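Local coordinates for ABC transporter substrate-binding protein (Staphylococcus aureus subsp. aureus NCTC 8325, PDB 3UN6) that probably serves as the substrate-binding component of an ABC-type import system and binds zinc ions, at residues A48-T53 with L67-F72; G117-G122 with V191-G196; Y138-P143 with G165-H170; T148-L153 with H301-P306. All blocks are in the same frame, centred on the assembly; numbering follows the deposited sequence. Where two conformers were deposited one is given.

Overall arrangement
Interactions 1 and 2 are buried, while 3 and 4 are only partly so. Interaction 1 packs a helix on the edge strand of the five-stranded sheet. Interactions 2 and 3 belong to the other sheet, where strands 188-192 and 138-142 are neighbours. Interaction 4 uses helix 148-159, the crossover between the two strands of interaction 3. Its Y150 ring meets Y169 of interaction 3, and H149 on the same helix bonds N118 of interaction 2. The chemistry follows position. Interactions 2 and 3 are backbone pairings between strands, with aromatic packing in 3. Interactions 1 and 4 depend on side-chain packing. Interaction 2 lies closest to zinc, and interactions 1 and 3 are about 30 Å apart between centres.

Interaction 1 of 4, residues A48-T53 with L67-F72; sequences ANLMMT and LELVKF. With PO4 (phosphate ion), chain D.
The selenomethionine M51 starts out facing away from L69 and then doubles back to touch it. Bends at chi2 (-57°) and chi3 (89°) turn its methyl CE toward the strand. CE ends 3.4 Å from L69 CD1, tighter than usual for two carbons. The other branch of L69 goes to L50: CD2 lies 4.0 Å from L50 CB. L69 thus wedges its two methyls against neighbouring helix residues. Further along, T53 CG2 meets L67 CD2 at 4.0 Å, the two side chains crossing at about a right angle. These pairs pack helix 48-58 on strand 66-71 within a beta-alpha-beta unit that begins with strand 36-41. I39 of that first strand touches both L50 and L67. T53 turns its hydroxyl back to its own helix, where OG1 bonds N49 O at 2.7 Å. That oxygen also accepts T53 N, from the opposite face of its plane. At the strand end, K71 NZ reaches phosphate O3 at 3.0 Å, and K266 binds the same ion.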
loop_
_atom_site.group_PDB
_atom_site.type_symbol
_atom_site.label_atom_id
_atom_site.label_comp_id
_atom_site.label_asym_id
_atom_site.label_seq_id
_atom_site.Cartn_x
_atom_site.Cartn_y
_atom_site.Cartn_z
ATOM N N ALA A 48 4.800 0.787 -6.980
ATOM C CA ALA A 48 5.407 0.657 -8.303
ATOM C C ALA A 48 5.276 1.898 -9.192
ATOM O O ALA A 48 6.090 2.084 -10.089
ATOM C CB ALA A 48 4.831 -0.558 -9.021
ATOM N N ASN A 49 4.274 2.743 -8.950
ATOM C CA ASN A 49 4.150 3.970 -9.742
ATOM C C ASN A 49 5.330 4.921 -9.476
ATOM O O ASN A 49 5.641 5.741 -10.305
ATOM C CB ASN A 49 2.822 4.701 -9.515
ATOM C CG ASN A 49 2.534 5.719 -10.612
ATOM O OD1 ASN A 49 2.673 5.425 -11.791
ATOM N ND2 ASN A 49 2.151 6.913 -10.225
ATOM N N LEU A 50 5.980 4.803 -8.322
ATOM C CA LEU A 50 7.190 5.594 -8.052
ATOM C C LEU A 50 8.330 5.168 -8.991
ATOM O O LEU A 50 9.119 6.018 -9.433
ATOM C CB LEU A 50 7.649 5.438 -6.600
ATOM C CG LEU A 50 6.817 6.139 -5.537
ATOM C CD1 LEU A 50 7.346 5.764 -4.161
ATOM C CD2 LEU A 50 6.856 7.638 -5.755
HETATM N N MSE A 51 8.410 3.861 -9.290
HETATM C CA MSE A 51 9.445 3.330 -10.188
HETATM C C MSE A 51 9.185 3.893 -11.589
HETATM O O MSE A 51 10.105 4.332 -12.298
HETATM C CB MSE A 51 9.410 1.794 -10.268
HETATM C CG MSE A 51 9.291 0.951 -8.951
HETATM SE SE MSE A 51 10.628 1.183 -7.567
HETATM C CE MSE A 51 9.791 2.653 -6.546
HETATM N N MSE A 52 7.921 3.868 -12.004
HETATM C CA MSE A 52 7.571 4.419 -13.309
HETATM C C MSE A 52 7.920 5.906 -13.370
HETATM O O MSE A 52 8.459 6.375 -14.389
HETATM C CB MSE A 52 6.091 4.225 -13.616
HETATM C CG MSE A 52 5.708 4.753 -14.928
HETATM SE SE MSE A 52 6.536 3.738 -16.430
HETATM C CE MSE A 52 6.465 5.154 -17.732
ATOM N N THR A 53 7.625 6.640 -12.293
ATOM C CA THR A 53 7.912 8.083 -12.234
ATOM C C THR A 53 9.398 8.334 -12.465
ATOM O O THR A 53 9.776 9.206 -13.243
ATOM C CB THR A 53 7.448 8.694 -10.894
ATOM O OG1 THR A 53 6.050 8.424 -10.721
ATOM C CG2 THR A 53 7.685 10.196 -10.861
ATOM N N LEU A 67 15.042 12.456 -8.227
ATOM C CA LEU A 67 14.239 11.571 -7.421
ATOM C C LEU A 67 15.106 10.428 -6.916
ATOM O O LEU A 67 15.671 9.656 -7.706
ATOM C CB LEU A 67 13.064 11.042 -8.252
ATOM C CG LEU A 67 12.054 10.094 -7.593
ATOM C CD1 LEU A 67 11.472 10.693 -6.313
ATOM C CD2 LEU A 67 10.958 9.761 -8.585
ATOM N N GLU A 68 15.240 10.341 -5.598
ATOM C CA GLU A 68 15.984 9.255 -4.979
ATOM C C GLU A 68 14.971 8.375 -4.275
ATOM O O GLU A 68 14.222 8.853 -3.408
ATOM C CB GLU A 68 17.032 9.767 -3.987
ATOM C CG GLU A 68 17.631 8.647 -3.123
ATOM C CD GLU A 68 18.844 9.076 -2.308
ATOM O OE1 GLU A 68 19.218 8.328 -1.369
ATOM O OE2 GLU A 68 19.429 10.152 -2.599
ATOM N N LEU A 69 14.925 7.101 -4.665
ATOM C CA LEU A 69 14.004 6.152 -4.065
ATOM C C LEU A 69 14.749 5.357 -2.978
ATOM O O LEU A 69 15.722 4.663 -3.252
ATOM C CB LEU A 69 13.443 5.224 -5.134
ATOM C CG LEU A 69 12.669 5.882 -6.274
ATOM C CD1 LEU A 69 12.292 4.819 -7.301
ATOM C CD2 LEU A 69 11.427 6.605 -5.771
ATOM N N VAL A 70 14.253 5.439 -1.751
ATOM C CA VAL A 70 14.901 4.815 -0.594
ATOM C C VAL A 70 14.053 3.617 -0.116
ATOM O O VAL A 70 12.897 3.791 0.325
ATOM C CB VAL A 70 15.063 5.871 0.530
ATOM C CG1 VAL A 70 15.815 5.301 1.738
ATOM C CG2 VAL A 70 15.773 7.118 -0.013
ATOM N N LYS A 71 14.631 2.415 -0.185
ATOM C CA LYS A 71 13.925 1.170 0.151
ATOM C C LYS A 71 13.972 0.741 1.613
ATOM O O LYS A 71 15.024 0.781 2.247
ATOM C CB LYS A 71 14.475 0.010 -0.686
ATOM C CG LYS A 71 13.688 -1.271 -0.514
ATOM C CD LYS A 71 14.200 -2.417 -1.380
ATOM C CE LYS A 71 15.480 -2.995 -0.821
ATOM N NZ LYS A 71 15.863 -4.203 -1.590
ATOM N N PHE A 72 12.836 0.259 2.106
ATOM C CA PHE A 72 12.680 -0.222 3.480
ATOM C C PHE A 72 12.089 -1.622 3.423
ATOM O O PHE A 72 11.443 -1.969 2.451
ATOM C CB PHE A 72 11.765 0.725 4.260
ATOM C CG PHE A 72 12.376 2.074 4.498
ATOM C CD1 PHE A 72 12.157 3.120 3.615
ATOM C CD2 PHE A 72 13.215 2.275 5.578
ATOM C CE1 PHE A 72 12.740 4.362 3.803
ATOM C CE2 PHE A 72 13.815 3.514 5.791
ATOM C CZ PHE A 72 13.573 4.572 4.881
HETATM P P PO4 D . 19.452 -5.313 -1.516
HETATM O O1 PO4 D . 19.344 -6.714 -2.076
HETATM O O2 PO4 D . 19.183 -4.317 -2.614
HETATM O O3 PO4 D . 18.428 -5.120 -0.428
HETATM O O4 PO4 D . 20.853 -5.115 -0.990
#

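Interaction 2 of 4, residues G117-G122 with V191-G196; sequences GNVIMG and VAEPFG
The carboxylate of E193 has V119 over the OE2 end of one face, with V119 CG1 3.3 Å from E193 OE2. Its other oxygen, OE1, is met nearly along the C-O axis by G196 N at 2.9 Å, and A197 N bonds it too. Two backbone donors thus grip OE1, while the OE2 end lies under V119 CG1. The amide of N118 is met at its oxygen end: OD1 lies 3.4 Å from A192 CA. H149 NE2 hydrogen-bonds the same OD1, so this buried oxygen has a polar partner on helix 148-159. OD1 also comes near V191 O, but both are acceptors and do not bond. The backbones form a short antiparallel pairing between strands 112-122 and 188-192. V119 and V191 are the hydrogen-bonded pair, with V119 N to V191 O at 3.0 Å and a return bond from V191 N to V119 O at 3.2 Å. N118 and A192 are the non-hydrogen-bonded pair. Past the strand end, E193 N still reaches G117 O at 2.9 Å, just before the cis peptide to P194. M121 brings its methyl CE to within 3.1 Å of G196 O, using bends at chi2 and chi3. The contact borders the metal site: the N118 side chain touches H46 and C220, and the V191 side chain is about 4 Å from a zinc ion.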
loop_
_atom_site.group_PDB
_atom_site.type_symbol
_atom_site.label_atom_id
_atom_site.label_comp_id
_atom_site.label_asym_id
_atom_site.label_seq_id
_atom_site.Cartn_x
_atom_site.Cartn_y
_atom_site.Cartn_z
ATOM N N GLY A 117 -4.810 -4.829 -5.550
ATOM C CA GLY A 117 -3.495 -5.433 -5.300
ATOM C C GLY A 117 -3.257 -6.053 -3.921
ATOM O O GLY A 117 -2.104 -6.347 -3.557
ATOM N N ASN A 118 -4.324 -6.246 -3.144
ATOM C CA ASN A 118 -4.237 -6.889 -1.804
ATOM C C ASN A 118 -4.784 -8.313 -1.833
ATOM O O ASN A 118 -5.701 -8.628 -2.605
ATOM C CB ASN A 118 -4.995 -6.064 -0.737
ATOM C CG ASN A 118 -4.160 -4.904 -0.189
ATOM O OD1 ASN A 118 -2.957 -5.057 0.009
ATOM N ND2 ASN A 118 -4.802 -3.755 0.091
ATOM N N VAL A 119 -4.208 -9.176 -1.004
ATOM C CA VAL A 119 -4.654 -10.541 -0.915
ATOM C C VAL A 119 -4.806 -11.033 0.518
ATOM O O VAL A 119 -4.306 -10.430 1.447
ATOM C CB VAL A 119 -3.648 -11.499 -1.621
ATOM C CG1 VAL A 119 -3.594 -11.211 -3.095
ATOM C CG2 VAL A 119 -2.258 -11.385 -0.996
ATOM N N ILE A 120 -5.527 -12.146 0.660
ATOM C CA ILE A 120 -5.658 -12.864 1.913
ATOM C C ILE A 120 -5.231 -14.260 1.574
ATOM O O ILE A 120 -5.848 -14.908 0.733
ATOM C CB ILE A 120 -7.097 -12.826 2.450
ATOM C CG1 ILE A 120 -7.470 -11.371 2.805
ATOM C CG2 ILE A 120 -7.234 -13.739 3.687
ATOM C CD1 ILE A 120 -8.960 -11.092 2.809
HETATM N N MSE A 121 -4.140 -14.711 2.196
HETATM C CA MSE A 121 -3.567 -16.032 1.969
HETATM C C MSE A 121 -3.864 -16.953 3.135
HETATM O O MSE A 121 -4.011 -16.505 4.256
HETATM C CB MSE A 121 -2.039 -15.932 1.863
HETATM C CG MSE A 121 -1.565 -14.950 0.822
HETATM SE SE MSE A 121 -2.030 -15.548 -0.955
HETATM C CE MSE A 121 -0.867 -17.129 -1.007
ATOM N N GLY A 122 -3.983 -18.238 2.845
ATOM C CA GLY A 122 -4.192 -19.256 3.862
ATOM C C GLY A 122 -3.199 -20.368 3.611
ATOM O O GLY A 122 -2.515 -20.378 2.579
ATOM N N VAL A 191 -1.725 -9.056 2.739
ATOM C CA VAL A 191 -0.625 -8.185 2.378
ATOM C C VAL A 191 -0.753 -7.763 0.929
ATOM O O VAL A 191 -1.611 -8.277 0.204
ATOM C CB VAL A 191 0.700 -8.936 2.558
ATOM C CG1 VAL A 191 0.775 -10.111 1.539
ATOM C CG2 VAL A 191 1.897 -7.993 2.427
ATOM N N ALA A 192 0.060 -6.781 0.523
ATOM C CA ALA A 192 0.071 -6.350 -0.861
ATOM C C ALA A 192 0.863 -7.361 -1.665
ATOM O O ALA A 192 1.784 -7.996 -1.145
ATOM C CB ALA A 192 0.720 -4.970 -0.996
ATOM N N GLU A 193 0.527 -7.511 -2.930
ATOM C CA GLU A 193 1.350 -8.345 -3.789
ATOM C C GLU A 193 2.689 -7.615 -3.871
ATOM O O GLU A 193 2.744 -6.406 -3.644
ATOM C CB GLU A 193 0.706 -8.530 -5.143
ATOM C CG GLU A 193 -0.549 -9.411 -5.108
ATOM C CD GLU A 193 -0.275 -10.898 -4.769
ATOM O OE1 GLU A 193 0.707 -11.210 -4.061
ATOM O OE2 GLU A 193 -1.082 -11.761 -5.194
ATOM N N PRO A 194 3.774 -8.339 -4.189
ATOM C CA PRO A 194 3.845 -9.722 -4.574
ATOM C C PRO A 194 3.982 -10.736 -3.442
ATOM O O PRO A 194 4.251 -11.886 -3.724
ATOM C CB PRO A 194 5.111 -9.742 -5.418
ATOM C CG PRO A 194 6.005 -8.774 -4.713
ATOM C CD PRO A 194 5.118 -7.749 -4.093
ATOM N N PHE A 195 3.729 -10.339 -2.199
ATOM C CA PHE A 195 3.957 -11.252 -1.080
ATOM C C PHE A 195 2.949 -12.383 -0.920
ATOM O O PHE A 195 3.207 -13.333 -0.193
ATOM C CB PHE A 195 4.304 -10.469 0.197
ATOM C CG PHE A 195 5.604 -9.741 0.054
ATOM C CD1 PHE A 195 6.812 -10.458 0.103
ATOM C CD2 PHE A 195 5.632 -8.404 -0.294
ATOM C CE1 PHE A 195 8.037 -9.829 -0.103
ATOM C CE2 PHE A 195 6.870 -7.741 -0.500
ATOM C CZ PHE A 195 8.075 -8.477 -0.413
ATOM N N GLY A 196 1.838 -12.322 -1.651
ATOM C CA GLY A 196 0.887 -13.431 -1.662
ATOM C C GLY A 196 1.354 -14.431 -2.704
ATOM O O GLY A 196 1.508 -15.631 -2.423
#

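Interaction 3 of 4, residues Y138-P143 with G165-H170; sequences YHFGIP and GHFSYH
Strands 138-142 and 167-171 are the parallel pair of a beta-alpha-beta unit whose crossover is helix 148-159. The backbone bonds run in the staggered parallel pattern. Y138 O accepts S168 N at 2.7 Å, and F140 takes two bonds, N to S168 O at 2.8 Å and O from H170 N. I142 N closes the series on H170 O, lying well above that carbonyl plane. On the face with H139, S168 and H170, the two imidazoles meet rim to rim, their planes at 35°. H139 ND1 and H170 NE2 are 2.7 Å apart in a nearly straight hydrogen bond, and either could be the donor. The opposite face is aromatic. F140 CE2 sits over the centre of the F167 ring, 3.6 Å above its plane. Y138 CD2 approaches F167 CE1 at 3.7 Å, with the two ring planes almost perpendicular. H166 adds its ring to this cluster, its ND1 3.6 Å from Y138 CE2, while NE2 bonds G135 O. I142 CD1 packs on Y169 CB. Y169 OH reaches E154 on helix 148-159, which also packs L153 on F140 and R157 on F167. Strand 138-142 has a further parallel neighbour in strand 188-192, so it lies between two partners.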
loop_
_atom_site.group_PDB
_atom_site.type_symbol
_atom_site.label_atom_id
_atom_site.label_comp_id
_atom_site.label_asym_id
_atom_site.label_seq_id
_atom_site.Cartn_x
_atom_site.Cartn_y
_atom_site.Cartn_z
ATOM N N TYR A 138 -7.799 -18.381 15.063
ATOM C CA TYR A 138 -7.004 -18.361 13.848
ATOM C C TYR A 138 -6.011 -17.197 13.926
ATOM O O TYR A 138 -6.354 -16.109 14.392
ATOM C CB TYR A 138 -7.913 -18.239 12.627
ATOM C CG TYR A 138 -8.949 -19.352 12.557
ATOM C CD1 TYR A 138 -8.583 -20.640 12.209
ATOM C CD2 TYR A 138 -10.291 -19.103 12.842
ATOM C CE1 TYR A 138 -9.528 -21.668 12.153
ATOM C CE2 TYR A 138 -11.243 -20.119 12.783
ATOM C CZ TYR A 138 -10.856 -21.397 12.432
ATOM O OH TYR A 138 -11.800 -22.401 12.370
ATOM N N HIS A 139 -4.785 -17.424 13.475
ATOM C CA HIS A 139 -3.744 -16.401 13.545
ATOM C C HIS A 139 -3.334 -15.846 12.189
ATOM O O HIS A 139 -2.880 -16.568 11.294
ATOM C CB HIS A 139 -2.557 -16.940 14.321
ATOM C CG HIS A 139 -2.898 -17.277 15.738
ATOM N ND1 HIS A 139 -2.715 -16.393 16.777
ATOM C CD2 HIS A 139 -3.482 -18.373 16.275
ATOM C CE1 HIS A 139 -3.141 -16.944 17.899
ATOM N NE2 HIS A 139 -3.609 -18.145 17.621
ATOM N N PHE A 140 -3.510 -14.539 12.049
ATOM C CA PHE A 140 -3.211 -13.851 10.815
ATOM C C PHE A 140 -2.075 -12.842 10.899
ATOM O O PHE A 140 -2.045 -11.999 11.785
ATOM C CB PHE A 140 -4.474 -13.148 10.292
ATOM C CG PHE A 140 -5.445 -14.078 9.636
ATOM C CD1 PHE A 140 -5.280 -14.442 8.309
ATOM C CD2 PHE A 140 -6.513 -14.611 10.343
ATOM C CE1 PHE A 140 -6.172 -15.313 7.696
ATOM C CE2 PHE A 140 -7.397 -15.492 9.731
ATOM C CZ PHE A 140 -7.225 -15.839 8.419
ATOM N N GLY A 141 -1.150 -12.934 9.942
ATOM C CA GLY A 141 -0.072 -11.968 9.833
ATOM C C GLY A 141 -0.634 -10.751 9.100
ATOM O O GLY A 141 -1.443 -10.900 8.176
ATOM N N ILE A 142 -0.289 -9.552 9.568
ATOM C CA ILE A 142 -0.667 -8.292 8.889
ATOM C C ILE A 142 0.591 -7.418 8.863
ATOM O O ILE A 142 1.496 -7.608 9.677
ATOM C CB ILE A 142 -1.883 -7.545 9.566
ATOM C CG1 ILE A 142 -1.643 -7.355 11.081
ATOM C CG2 ILE A 142 -3.161 -8.326 9.322
ATOM C CD1 ILE A 142 -2.668 -6.474 11.827
ATOM N N PRO A 143 0.674 -6.476 7.915
ATOM C CA PRO A 143 1.897 -5.656 7.854
ATOM C C PRO A 143 2.064 -4.622 8.988
ATOM O O PRO A 143 3.185 -4.228 9.323
ATOM C CB PRO A 143 1.801 -4.974 6.478
ATOM C CG PRO A 143 0.621 -5.553 5.803
ATOM C CD PRO A 143 -0.253 -6.178 6.822
ATOM N N GLY A 165 -12.734 -11.548 17.819
ATOM C CA GLY A 165 -11.654 -12.100 18.626
ATOM C C GLY A 165 -11.270 -13.513 18.232
ATOM O O GLY A 165 -10.341 -14.069 18.806
ATOM N N HIS A 166 -11.962 -14.126 17.271
ATOM C CA HIS A 166 -11.584 -15.503 16.890
ATOM C C HIS A 166 -10.491 -15.479 15.803
ATOM O O HIS A 166 -9.950 -16.514 15.433
ATOM C CB HIS A 166 -12.793 -16.360 16.518
ATOM C CG HIS A 166 -12.606 -17.822 16.814
ATOM N ND1 HIS A 166 -12.599 -18.795 15.833
ATOM C CD2 HIS A 166 -12.396 -18.472 17.984
ATOM C CE1 HIS A 166 -12.406 -19.979 16.387
ATOM N NE2 HIS A 166 -12.273 -19.811 17.691
ATOM N N PHE A 167 -10.203 -14.285 15.292
ATOM C CA PHE A 167 -9.060 -14.025 14.413
ATOM C C PHE A 167 -8.123 -13.187 15.299
ATOM O O PHE A 167 -8.555 -12.199 15.887
ATOM C CB PHE A 167 -9.455 -13.201 13.208
ATOM C CG PHE A 167 -10.069 -13.976 12.072
ATOM C CD1 PHE A 167 -10.629 -15.228 12.247
ATOM C CD2 PHE A 167 -10.198 -13.362 10.827
ATOM C CE1 PHE A 167 -11.220 -15.893 11.185
ATOM C CE2 PHE A 167 -10.799 -14.021 9.769
ATOM C CZ PHE A 167 -11.305 -15.293 9.956
ATOM N N SER A 168 -6.865 -13.607 15.400
ATOM C CA SER A 168 -5.862 -12.911 16.192
ATOM C C SER A 168 -4.839 -12.392 15.199
ATOM O O SER A 168 -4.462 -13.103 14.270
ATOM C CB SER A 168 -5.211 -13.865 17.186
ATOM O OG SER A 168 -4.287 -13.177 18.006
ATOM N N TYR A 169 -4.404 -11.150 15.385
ATOM C CA TYR A 169 -3.486 -10.513 14.449
ATOM C C TYR A 169 -2.069 -10.371 14.919
ATOM O O TYR A 169 -1.812 -10.047 16.073
ATOM C CB TYR A 169 -4.051 -9.159 14.057
ATOM C CG TYR A 169 -5.409 -9.338 13.459
ATOM C CD1 TYR A 169 -5.555 -9.814 12.146
ATOM C CD2 TYR A 169 -6.554 -9.103 14.206
ATOM C CE1 TYR A 169 -6.812 -10.011 11.594
ATOM C CE2 TYR A 169 -7.816 -9.285 13.649
ATOM C CZ TYR A 169 -7.942 -9.751 12.345
ATOM O OH TYR A 169 -9.205 -9.952 11.773
ATOM N N HIS A 170 -1.142 -10.589 13.990
ATOM C CA HIS A 170 0.277 -10.546 14.295
ATOM C C HIS A 170 1.030 -9.703 13.286
ATOM O O HIS A 170 1.117 -10.057 12.110
ATOM C CB HIS A 170 0.822 -11.971 14.335
ATOM C CG HIS A 170 0.089 -12.845 15.306
ATOM N ND1 HIS A 170 0.406 -12.895 16.645
ATOM C CD2 HIS A 170 -0.998 -13.636 15.147
ATOM C CE1 HIS A 170 -0.428 -13.714 17.261
ATOM N NE2 HIS A 170 -1.294 -14.171 16.374
#

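Interaction 4 of 4, residues T148-L153 with H301-P306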
loop_
_atom_site.group_PDB
_atom_site.type_symbol
_atom_site.label_atom_id
_atom_site.label_comp_id
_atom_site.label_asym_id
_atom_site.label_seq_id
_atom_site.Cartn_x
_atom_site.Cartn_y
_atom_site.Cartn_z
ATOM N N THR A 148 -5.092 -1.449 5.947
ATOM C CA THR A 148 -6.286 -1.907 5.239
ATOM C C THR A 148 -6.388 -3.444 5.339
ATOM O O THR A 148 -7.457 -4.011 5.259
ATOM C CB THR A 148 -6.216 -1.440 3.779
ATOM O OG1 THR A 148 -6.329 -0.020 3.759
ATOM C CG2 THR A 148 -7.342 -2.058 2.872
ATOM N N HIS A 149 -5.250 -4.092 5.526
ATOM C CA HIS A 149 -5.176 -5.548 5.672
ATOM C C HIS A 149 -5.924 -6.003 6.903
ATOM O O HIS A 149 -6.699 -6.953 6.828
ATOM C CB HIS A 149 -3.707 -5.963 5.692
ATOM C CG HIS A 149 -2.947 -5.382 4.555
ATOM N ND1 HIS A 149 -2.258 -4.187 4.659
ATOM C CD2 HIS A 149 -2.867 -5.757 3.255
ATOM C CE1 HIS A 149 -1.743 -3.885 3.482
ATOM N NE2 HIS A 149 -2.092 -4.822 2.614
ATOM N N TYR A 150 -5.716 -5.322 8.035
ATOM C CA TYR A 150 -6.486 -5.600 9.253
ATOM C C TYR A 150 -7.994 -5.434 8.969
ATOM O O TYR A 150 -8.803 -6.262 9.373
ATOM C CB TYR A 150 -6.090 -4.644 10.387
ATOM C CG TYR A 150 -6.998 -4.693 11.602
ATOM C CD1 TYR A 150 -7.976 -3.727 11.824
ATOM C CD2 TYR A 150 -6.902 -5.745 12.515
ATOM C CE1 TYR A 150 -8.805 -3.793 12.949
ATOM C CE2 TYR A 150 -7.705 -5.810 13.611
ATOM C CZ TYR A 150 -8.658 -4.845 13.830
ATOM O OH TYR A 150 -9.438 -4.964 14.945
ATOM N N LEU A 151 -8.354 -4.361 8.285
ATOM C CA LEU A 151 -9.755 -4.092 7.974
ATOM C C LEU A 151 -10.351 -5.148 7.049
ATOM O O LEU A 151 -11.479 -5.575 7.239
ATOM C CB LEU A 151 -9.919 -2.696 7.344
ATOM C CG LEU A 151 -9.385 -1.548 8.218
ATOM C CD1 LEU A 151 -9.483 -0.211 7.456
ATOM C CD2 LEU A 151 -10.111 -1.470 9.564
ATOM N N LEU A 152 -9.591 -5.562 6.042
ATOM C CA LEU A 152 -10.054 -6.582 5.103
ATOM C C LEU A 152 -10.334 -7.886 5.834
ATOM O O LEU A 152 -11.372 -8.537 5.619
ATOM C CB LEU A 152 -9.015 -6.810 3.998
ATOM C CG LEU A 152 -8.915 -5.775 2.878
ATOM C CD1 LEU A 152 -7.605 -5.935 2.097
ATOM C CD2 LEU A 152 -10.131 -5.883 1.954
ATOM N N LEU A 153 -9.417 -8.253 6.724
ATOM C CA LEU A 153 -9.557 -9.487 7.466
ATOM C C LEU A 153 -10.734 -9.464 8.414
ATOM O O LEU A 153 -11.453 -10.456 8.522
ATOM C CB LEU A 153 -8.256 -9.844 8.174
ATOM C CG LEU A 153 -7.171 -10.494 7.315
ATOM C CD1 LEU A 153 -5.796 -10.441 8.110
ATOM C CD2 LEU A 153 -7.557 -11.909 6.985
ATOM N N HIS A 301 -13.668 0.290 14.216
ATOM C CA HIS A 301 -12.837 -0.649 14.987
ATOM C C HIS A 301 -12.049 0.043 16.115
ATOM O O HIS A 301 -11.137 -0.553 16.692
ATOM C CB HIS A 301 -11.882 -1.421 14.072
ATOM C CG HIS A 301 -12.576 -2.340 13.123
ATOM N ND1 HIS A 301 -12.863 -1.988 11.823
ATOM C CD2 HIS A 301 -13.076 -3.586 13.293
ATOM C CE1 HIS A 301 -13.500 -2.982 11.228
ATOM N NE2 HIS A 301 -13.640 -3.965 12.099
ATOM N N HIS A 302 -12.427 1.277 16.449
ATOM C CA HIS A 302 -11.778 2.043 17.502
ATOM C C HIS A 302 -10.263 2.131 17.335
ATOM O O HIS A 302 -9.550 2.281 18.316
ATOM C CB HIS A 302 -12.080 1.429 18.870
ATOM C CG HIS A 302 -13.534 1.373 19.205
ATOM N ND1 HIS A 302 -14.184 2.399 19.856
ATOM C CD2 HIS A 302 -14.463 0.410 18.997
ATOM C CE1 HIS A 302 -15.450 2.072 20.036
ATOM N NE2 HIS A 302 -15.646 0.870 19.521
ATOM N N LEU A 303 -9.755 2.063 16.109
ATOM C CA LEU A 303 -8.303 2.119 15.929
ATOM C C LEU A 303 -7.703 3.417 16.504
ATOM O O LEU A 303 -6.772 3.379 17.313
ATOM C CB LEU A 303 -7.911 1.920 14.465
ATOM C CG LEU A 303 -8.219 0.544 13.867
ATOM C CD1 LEU A 303 -7.647 0.465 12.453
ATOM C CD2 LEU A 303 -7.656 -0.576 14.707
ATOM N N PHE A 304 -8.251 4.551 16.095
ATOM C CA PHE A 304 -7.805 5.876 16.567
ATOM C C PHE A 304 -8.806 6.865 15.979
ATOM O O PHE A 304 -9.583 6.471 15.105
ATOM C CB PHE A 304 -6.361 6.196 16.112
ATOM C CG PHE A 304 -6.155 6.132 14.616
ATOM C CD1 PHE A 304 -5.803 4.938 13.998
ATOM C CD2 PHE A 304 -6.323 7.269 13.822
ATOM C CE1 PHE A 304 -5.611 4.869 12.625
ATOM C CE2 PHE A 304 -6.156 7.203 12.446
ATOM C CZ PHE A 304 -5.791 5.997 11.842
ATOM N N ASN A 305 -8.851 8.111 16.447
ATOM C CA ASN A 305 -9.782 9.052 15.813
ATOM C C ASN A 305 -9.113 9.580 14.565
ATOM O O ASN A 305 -8.059 10.226 14.656
ATOM C CB ASN A 305 -10.265 10.190 16.707
ATOM C CG ASN A 305 -11.440 10.953 16.067
ATOM O OD1 ASN A 305 -12.607 10.623 16.305
ATOM N ND2 ASN A 305 -11.132 11.901 15.178
ATOM N N PRO A 306 -9.714 9.291 13.389
ATOM C CA PRO A 306 -9.096 9.672 12.131
ATOM C C PRO A 306 -9.189 11.167 11.843
ATOM O O PRO A 306 -10.132 11.830 12.297
ATOM C CB PRO A 306 -9.884 8.853 11.087
ATOM C CG PRO A 306 -11.225 8.692 11.675
ATOM C CD PRO A 306 -11.048 8.686 13.183
#
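The backbones of helix 148-153 and the loop 301-306 stay well apart, with L151 CA and H301 CA 8.4 Å from each other. Side chains bridge the space. Y150 turns the edge of its ring toward the face of H301 in an edge-to-face pair, with ring centroids 5.6 Å apart and planes at 77°. Its CG is anti to the backbone N (chi1 170°), which carries the ring out toward the loop. The leading atom is CE1, 4.0 Å from H301 CB and 3.8 Å from L303 CD2. L151 touches the imidazole with one methyl, CD2, 3.6 Å from H301 ND1. The loop follows helix 288-300, which ends in a Schellman motif with H302, at positive phi, as its C-prime residue. H301 and L303, on either side of that residue, both point toward helix 148-159. H301 ND1 is bonded to the backbone oxygen of L297, which probably limits rotation of the ring and implies that ND1 carries the proton, since a carbonyl oxygen can only accept. The meeting with the helix is therefore apolar and aromatic in character, while the imidazole's polar bond is made to its own helix.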